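Local coordinates for anopheles Plasmodium-responsive Leucine-rich repeat protein 1B (Anopheles gambiae, PDB 4XGO), which probably takes part in the mosquito's response to Plasmodium as a leucine-rich repeat protein that interacts with LRIM1, its leucine-rich repeat domain being the part modelled here, at residues S103-E108 / S127-T132; L164-N169 / L185-N190. All blocks are in the same frame, centred on the assembly; numbering follows the deposited sequence. Where two conformers were deposited one is given.

Contact 1: residues S103-E108 / S127-T132; sequences SNNNLE and SSNRLT. With NAG (2-acetamido-2-deoxy-beta-D-glucopyranose), chain C.
Arg130 reaches across to the previous repeat turn and grips one carbonyl oxygen, Asn106 O, with two nitrogens. Its NH2 lies 2.9 Å from Asn106 O, in the carbonyl plane and on a lone pair, while NE comes to the same oxygen from above that plane. The bend of the arginine chain at chi3 (-69°) brings this side of the guanidinium round, with Asn106 O at its edge. NH2 has a second partner: Glu108 OE2 is 2.7 Å from Arg130 NH2 in a salt bridge, the carboxylate turned 76° from the guanidinium plane.

The backbones are paired as well. Arg130 N donates to Leu107 O (2.8 Å), and Thr132 N gives Glu108 O a nearly straight bond of 2.9 Å. At the other end Asn104 N donates to Ser127 O, also at 2.9 Å. Between these, Asn129 turns its amide inward: OD1 accepts from Leu107 N, though its modelled position is less sure, and ND2 serves Leu126 O and Met102 O. Asn105 does the same one turn earlier, with OD1 taking Leu83 N. Asn105 and Asn129 hold the asparagine position of the LxxLxLxxNxL repeat. Two residues on, Leu107 CB and Leu131 CD2 meet at 3.9 Å on the core side. A water gives a proton to Asn104 OD1 and also bonds Ser128 OG and O6 of the N-acetylglucosamine; its link to Ser127 OG is less certain, since Ser127 has two conformers. Buried amides and backbone bonds thus tie each turn to the one before, and toward the surface the Arg130-Glu108 pair and the water add to the joint.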
loop_
_atom_site.group_PDB
_atom_site.type_symbol
_atom_site.label_atom_id
_atom_site.label_comp_id
_atom_site.label_asym_id
_atom_site.label_seq_id
_atom_site.Cartn_x
_atom_site.Cartn_y
_atom_site.Cartn_z
ATOM N N SER A 103 -11.317 -7.233 3.105
ATOM C CA SER A 103 -10.671 -6.458 2.067
ATOM C C SER A 103 -9.177 -6.754 2.055
ATOM O O SER A 103 -8.608 -7.203 3.045
ATOM C CB SER A 103 -10.924 -4.959 2.233
ATOM O OG SER A 103 -10.167 -4.427 3.315
ATOM N N ASN A 104 -8.545 -6.514 0.911
ATOM C CA ASN A 104 -7.091 -6.584 0.830
ATOM C C ASN A 104 -6.531 -7.951 1.211
ATOM O O ASN A 104 -5.547 -8.060 1.937
ATOM C CB ASN A 104 -6.473 -5.459 1.678
ATOM C CG ASN A 104 -6.817 -4.077 1.153
ATOM O OD1 ASN A 104 -7.835 -3.476 1.522
ATOM N ND2 ASN A 104 -6.013 -3.593 0.236
ATOM N N ASN A 105 -7.195 -9.002 0.741
ATOM C CA ASN A 105 -6.611 -10.335 0.699
ATOM C C ASN A 105 -6.341 -10.698 -0.778
ATOM O O ASN A 105 -6.215 -9.805 -1.620
ATOM C CB ASN A 105 -7.532 -11.353 1.388
ATOM C CG ASN A 105 -7.427 -11.306 2.912
ATOM O OD1 ASN A 105 -6.775 -12.142 3.516
ATOM N ND2 ASN A 105 -8.045 -10.312 3.524
ATOM N N ASN A 106 -6.209 -11.986 -1.066
ATOM C CA ASN A 106 -5.986 -12.457 -2.427
ATOM C C ASN A 106 -7.103 -13.379 -2.863
ATOM O O ASN A 106 -6.871 -14.328 -3.638
ATOM C CB ASN A 106 -4.641 -13.196 -2.515
ATOM C CG ASN A 106 -3.462 -12.319 -2.142
ATOM O OD1 ASN A 106 -2.562 -12.749 -1.414
ATOM N ND2 ASN A 106 -3.449 -11.103 -2.638
ATOM N N LEU A 107 -8.328 -13.097 -2.429
ATOM C CA LEU A 107 -9.426 -14.026 -2.689
ATOM C C LEU A 107 -9.777 -14.072 -4.164
ATOM O O LEU A 107 -9.888 -13.023 -4.812
ATOM C CB LEU A 107 -10.654 -13.636 -1.905
ATOM C CG LEU A 107 -10.550 -13.745 -0.391
ATOM C CD1 LEU A 107 -11.799 -13.063 0.129
ATOM C CD2 LEU A 107 -10.443 -15.186 0.067
ATOM N N GLU A 108 -9.897 -15.292 -4.688
ATOM C CA GLU A 108 -10.201 -15.522 -6.117
ATOM C C GLU A 108 -11.691 -15.765 -6.316
ATOM O O GLU A 108 -12.272 -15.322 -7.300
ATOM C CB GLU A 108 -9.382 -16.703 -6.634
ATOM C CG GLU A 108 -7.888 -16.515 -6.413
ATOM C CD GLU A 108 -7.068 -17.758 -6.671
ATOM O OE1 GLU A 108 -7.589 -18.737 -7.268
ATOM O OE2 GLU A 108 -5.878 -17.748 -6.281
ATOM N N SER A 127 -13.447 -5.567 -0.854
ATOM C CA SER A 127 -12.685 -4.772 -1.801
ATOM C C SER A 127 -11.221 -5.226 -1.855
ATOM O O SER A 127 -10.688 -5.755 -0.898
ATOM C CB SER A 127 -12.770 -3.288 -1.453
ATOM O OG SER A 127 -12.050 -3.026 -0.268
ATOM N N SER A 128 -10.596 -5.031 -3.017
ATOM C CA SER A 128 -9.157 -5.227 -3.177
ATOM C C SER A 128 -8.742 -6.674 -2.924
ATOM O O SER A 128 -7.827 -6.957 -2.157
ATOM C CB SER A 128 -8.344 -4.249 -2.317
ATOM O OG SER A 128 -8.610 -2.899 -2.670
ATOM N N ASN A 129 -9.441 -7.581 -3.579
ATOM C CA ASN A 129 -9.010 -8.960 -3.712
ATOM C C ASN A 129 -8.757 -9.248 -5.206
ATOM O O ASN A 129 -8.387 -8.330 -5.946
ATOM C CB ASN A 129 -10.074 -9.858 -3.109
ATOM C CG ASN A 129 -10.004 -9.888 -1.597
ATOM O OD1 ASN A 129 -9.160 -10.568 -1.035
ATOM N ND2 ASN A 129 -10.910 -9.200 -0.948
ATOM N N ARG A 130 -8.934 -10.499 -5.635
ATOM C CA ARG A 130 -8.847 -10.859 -7.060
ATOM C C ARG A 130 -10.095 -11.604 -7.502
ATOM O O ARG A 130 -10.011 -12.584 -8.265
ATOM C CB ARG A 130 -7.644 -11.760 -7.319
ATOM C CG ARG A 130 -6.300 -11.236 -6.873
ATOM C CD ARG A 130 -5.232 -12.311 -7.077
ATOM N NE ARG A 130 -5.380 -13.454 -6.173
ATOM C CZ ARG A 130 -4.545 -14.491 -6.103
ATOM N NH1 ARG A 130 -3.492 -14.555 -6.925
ATOM N NH2 ARG A 130 -4.757 -15.477 -5.215
ATOM N N LEU A 131 -11.250 -11.170 -7.006
ATOM C CA LEU A 131 -12.478 -11.936 -7.141
ATOM C C LEU A 131 -12.972 -11.980 -8.573
ATOM O O LEU A 131 -13.143 -10.939 -9.195
ATOM C CB LEU A 131 -13.570 -11.372 -6.253
ATOM C CG LEU A 131 -13.343 -11.653 -4.762
ATOM C CD1 LEU A 131 -14.345 -10.832 -3.973
ATOM C CD2 LEU A 131 -13.499 -13.142 -4.475
ATOM N N THR A 132 -13.214 -13.191 -9.073
ATOM C CA THR A 132 -13.882 -13.363 -10.362
ATOM C C THR A 132 -15.300 -13.897 -10.214
ATOM O O THR A 132 -16.055 -13.950 -11.189
ATOM C CB THR A 132 -13.096 -14.344 -11.234
ATOM O OG1 THR A 132 -12.938 -15.576 -10.523
ATOM C CG2 THR A 132 -11.736 -13.753 -11.589
HETATM C C1 NAG C . -15.132 0.619 -0.995
HETATM C C2 NAG C . -15.379 2.029 -0.460
HETATM C C3 NAG C . -14.294 2.981 -0.975
HETATM C C4 NAG C . -12.906 2.461 -0.636
HETATM C C5 NAG C . -12.800 0.987 -1.043
HETATM C C6 NAG C . -11.478 0.408 -0.533
HETATM C C7 NAG C . -17.475 3.251 -0.256
HETATM C C8 NAG C . -18.712 3.766 -0.918
HETATM N N2 NAG C . -16.619 2.539 -0.974
HETATM O O3 NAG C . -14.490 4.295 -0.477
HETATM O O4 NAG C . -11.924 3.146 -1.421
HETATM O O5 NAG C . -13.870 0.212 -0.524
HETATM O O6 NAG C . -10.680 0.262 -1.691
HETATM O O7 NAG C . -17.283 3.492 0.928
HETATM O O HOH W 1 -9.552 -2.027 -0.352
#

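Contact 2: residues L164-N169 / L185-N190; sequences LDASHN and LKLQHN. With NAG (2-acetamido-2-deoxy-beta-D-glucopyranose), chain C; GOL (glycerol), chain H.
His168 and His189 lie side by side as an offset stack, ring centroids 4.3 Å apart and planes within 12° of parallel. Traced outward, the His189 side chain begins with CB, which sits over the face of the His168 ring, 3.8 Å from its centroid in a CH-pi contact. CG lies above His168 CE1, and CD2 comes closest to that same carbon, at 3.3 Å. Farther out, His189 NE2 shares a hydrogen bond of 3.2 Å with O2 of a bound glycerol, either atom a possible donor, and ND1 bonds another glycerol. With CG beside the backbone N in both residues (chi1 -67° in His189, -60° in His168), the two rings leave their turns in the same direction. Tyr149 and Tyr211 stack on His168 and His189 respectively, extending the row of rings along the solenoid.

Earlier in sequence, these two leucine-rich repeats pair as parallel strands: Lys186 N donates to Leu164 O, and Ala166 N to Lys186 O at 2.8 Å. Past the strands, the repeat asparagines take over. Asn190 ND2 bonds Ala166 O at 3.0 Å and its own repeat's Leu187 O, while Asn169 ND2 reaches Ala166 O from the opposite face of that carbonyl. Asp165 OD1 closes an Asx turn by accepting from Ser167 N and takes the Ser167 hydroxyl on its syn lone pair. Its other oxygen, OD2, receives N2 of the N-acetylglucosamine at 2.8 Å.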
loop_
_atom_site.group_PDB
_atom_site.type_symbol
_atom_site.label_atom_id
_atom_site.label_comp_id
_atom_site.label_asym_id
_atom_site.label_seq_id
_atom_site.Cartn_x
_atom_site.Cartn_y
_atom_site.Cartn_z
ATOM N N LEU A 164 -24.133 0.008 -2.747
ATOM C CA LEU A 164 -23.283 -0.982 -3.360
ATOM C C LEU A 164 -22.168 -0.329 -4.153
ATOM O O LEU A 164 -22.435 0.483 -5.031
ATOM C CB LEU A 164 -24.102 -1.907 -4.252
ATOM C CG LEU A 164 -23.357 -2.944 -5.087
ATOM C CD1 LEU A 164 -22.449 -3.823 -4.268
ATOM C CD2 LEU A 164 -24.371 -3.818 -5.796
ATOM N N ASP A 165 -20.926 -0.671 -3.814
ATOM C CA ASP A 165 -19.765 -0.188 -4.537
ATOM C C ASP A 165 -19.125 -1.384 -5.245
ATOM O O ASP A 165 -18.627 -2.305 -4.603
ATOM C CB ASP A 165 -18.785 0.536 -3.608
ATOM C CG ASP A 165 -17.611 1.197 -4.357
ATOM O OD1 ASP A 165 -17.342 0.859 -5.537
ATOM O OD2 ASP A 165 -16.930 2.066 -3.737
ATOM N N ALA A 166 -19.203 -1.368 -6.577
ATOM C CA ALA A 166 -18.530 -2.373 -7.424
ATOM C C ALA A 166 -17.592 -1.728 -8.454
ATOM O O ALA A 166 -17.307 -2.296 -9.518
ATOM C CB ALA A 166 -19.529 -3.312 -8.074
ATOM N N SER A 167 -17.029 -0.587 -8.075
ATOM C CA SER A 167 -16.140 0.188 -8.935
ATOM C C SER A 167 -14.844 -0.574 -9.122
ATOM O O SER A 167 -14.518 -1.470 -8.326
ATOM C CB SER A 167 -15.867 1.586 -8.348
ATOM O OG SER A 167 -15.195 1.558 -7.093
ATOM N N HIS A 168 -14.144 -0.272 -10.206
ATOM C CA HIS A 168 -12.850 -0.876 -10.472
ATOM C C HIS A 168 -12.950 -2.414 -10.567
ATOM O O HIS A 168 -12.252 -3.157 -9.881
ATOM C CB HIS A 168 -11.824 -0.433 -9.444
ATOM C CG HIS A 168 -11.612 1.048 -9.410
ATOM N ND1 HIS A 168 -10.667 1.669 -10.189
ATOM C CD2 HIS A 168 -12.204 2.025 -8.689
ATOM C CE1 HIS A 168 -10.683 2.968 -9.955
ATOM N NE2 HIS A 168 -11.598 3.208 -9.036
ATOM N N ASN A 169 -13.838 -2.866 -11.435
ATOM C CA ASN A 169 -13.913 -4.284 -11.818
ATOM C C ASN A 169 -13.867 -4.329 -13.351
ATOM O O ASN A 169 -13.386 -3.369 -13.959
ATOM C CB ASN A 169 -15.177 -4.912 -11.238
ATOM C CG ASN A 169 -14.975 -5.406 -9.816
ATOM O OD1 ASN A 169 -14.432 -6.495 -9.589
ATOM N ND2 ASN A 169 -15.382 -4.589 -8.848
ATOM N N LEU A 185 -25.213 3.631 -5.991
ATOM C CA LEU A 185 -24.578 2.607 -6.818
ATOM C C LEU A 185 -23.319 3.175 -7.489
ATOM O O LEU A 185 -23.395 4.105 -8.332
ATOM C CB LEU A 185 -25.539 2.107 -7.887
ATOM C CG LEU A 185 -25.066 0.996 -8.822
ATOM C CD1 LEU A 185 -24.633 -0.224 -8.040
ATOM C CD2 LEU A 185 -26.185 0.663 -9.806
ATOM N N LYS A 186 -22.173 2.603 -7.135
ATOM C CA LYS A 186 -20.904 3.033 -7.689
ATOM C C LYS A 186 -20.390 1.933 -8.592
ATOM O O LYS A 186 -20.063 0.832 -8.126
ATOM C CB LYS A 186 -19.895 3.290 -6.577
ATOM C CG LYS A 186 -20.381 4.153 -5.459
ATOM C CD LYS A 186 -20.815 5.506 -5.914
ATOM C CE LYS A 186 -19.642 6.380 -6.333
ATOM N NZ LYS A 186 -18.712 6.716 -5.205
ATOM N N LEU A 187 -20.373 2.230 -9.893
ATOM C CA LEU A 187 -19.923 1.316 -10.946
ATOM C C LEU A 187 -18.826 1.916 -11.827
ATOM O O LEU A 187 -18.553 1.415 -12.920
ATOM C CB LEU A 187 -21.114 0.863 -11.808
ATOM C CG LEU A 187 -22.038 -0.153 -11.142
ATOM C CD1 LEU A 187 -23.340 -0.357 -11.881
ATOM C CD2 LEU A 187 -21.299 -1.444 -10.964
ATOM N N GLN A 188 -18.173 2.976 -11.352
ATOM C CA GLN A 188 -17.148 3.635 -12.161
ATOM C C GLN A 188 -15.962 2.696 -12.384
ATOM O O GLN A 188 -15.682 1.833 -11.528
ATOM C CB GLN A 188 -16.709 4.965 -11.537
ATOM C CG GLN A 188 -15.951 4.904 -10.226
ATOM C CD GLN A 188 -16.829 4.856 -8.985
ATOM O OE1 GLN A 188 -18.024 4.563 -9.049
ATOM N NE2 GLN A 188 -16.232 5.189 -7.830
ATOM N N HIS A 189 -15.325 2.814 -13.548
ATOM C CA HIS A 189 -14.171 1.998 -13.915
ATOM C C HIS A 189 -14.610 0.547 -14.069
ATOM O O HIS A 189 -14.200 -0.338 -13.304
ATOM C CB HIS A 189 -13.002 2.141 -12.918
ATOM C CG HIS A 189 -12.359 3.500 -12.909
ATOM N ND1 HIS A 189 -11.364 3.874 -13.794
ATOM C CD2 HIS A 189 -12.580 4.577 -12.121
ATOM C CE1 HIS A 189 -11.002 5.122 -13.540
ATOM N NE2 HIS A 189 -11.734 5.572 -12.541
ATOM N N ASN A 190 -15.482 0.328 -15.054
ATOM C CA ASN A 190 -15.937 -0.991 -15.423
ATOM C C ASN A 190 -16.020 -1.096 -16.940
ATOM O O ASN A 190 -15.417 -0.271 -17.639
ATOM C CB ASN A 190 -17.255 -1.324 -14.721
ATOM C CG ASN A 190 -17.018 -1.929 -13.348
ATOM O OD1 ASN A 190 -16.388 -2.986 -13.239
ATOM N ND2 ASN A 190 -17.442 -1.232 -12.299
HETATM C C1 NAG C . -15.132 0.619 -0.995
HETATM C C2 NAG C . -15.379 2.029 -0.460
HETATM C C3 NAG C . -14.294 2.981 -0.975
HETATM C C4 NAG C . -12.906 2.461 -0.636
HETATM C C5 NAG C . -12.800 0.987 -1.043
HETATM C C6 NAG C . -11.478 0.408 -0.533
HETATM C C7 NAG C . -17.475 3.251 -0.256
HETATM C C8 NAG C . -18.712 3.766 -0.918
HETATM N N2 NAG C . -16.619 2.539 -0.974
HETATM O O3 NAG C . -14.490 4.295 -0.477
HETATM O O4 NAG C . -11.924 3.146 -1.421
HETATM O O5 NAG C . -13.870 0.212 -0.524
HETATM O O6 NAG C . -10.680 0.262 -1.691
HETATM O O7 NAG C . -17.283 3.492 0.928
HETATM C C1 GOL H . -12.909 7.403 -8.568
HETATM O O1 GOL H . -12.882 5.997 -8.233
HETATM C C2 GOL H . -13.240 7.643 -10.052
HETATM O O2 GOL H . -12.115 8.177 -10.763
HETATM C C3 GOL H . -14.414 8.608 -10.207
HETATM O O3 GOL H . -14.888 8.608 -11.566
#

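Overall arrangement
Contacts 1 and 2 join successive coils of the same leucine-rich repeat solenoid at two places along its length, contact 1 nearer the N-terminal end. Their centres are 15 Å apart and their nearest atoms about 5 Å apart, with no direct touch. Strand 144-146 and the loop after it lie between them: Asn150 takes the N-H of Leu131 from contact 1 and has a backbone bond to His168 of contact 2. One N-acetylglucosamine of the attached glycan touches both, through water at 103-108/127-132 and through its acetamido nitrogen at 164-169/185-190. The sugar belongs to the protein's own glycan and marks no binding pocket.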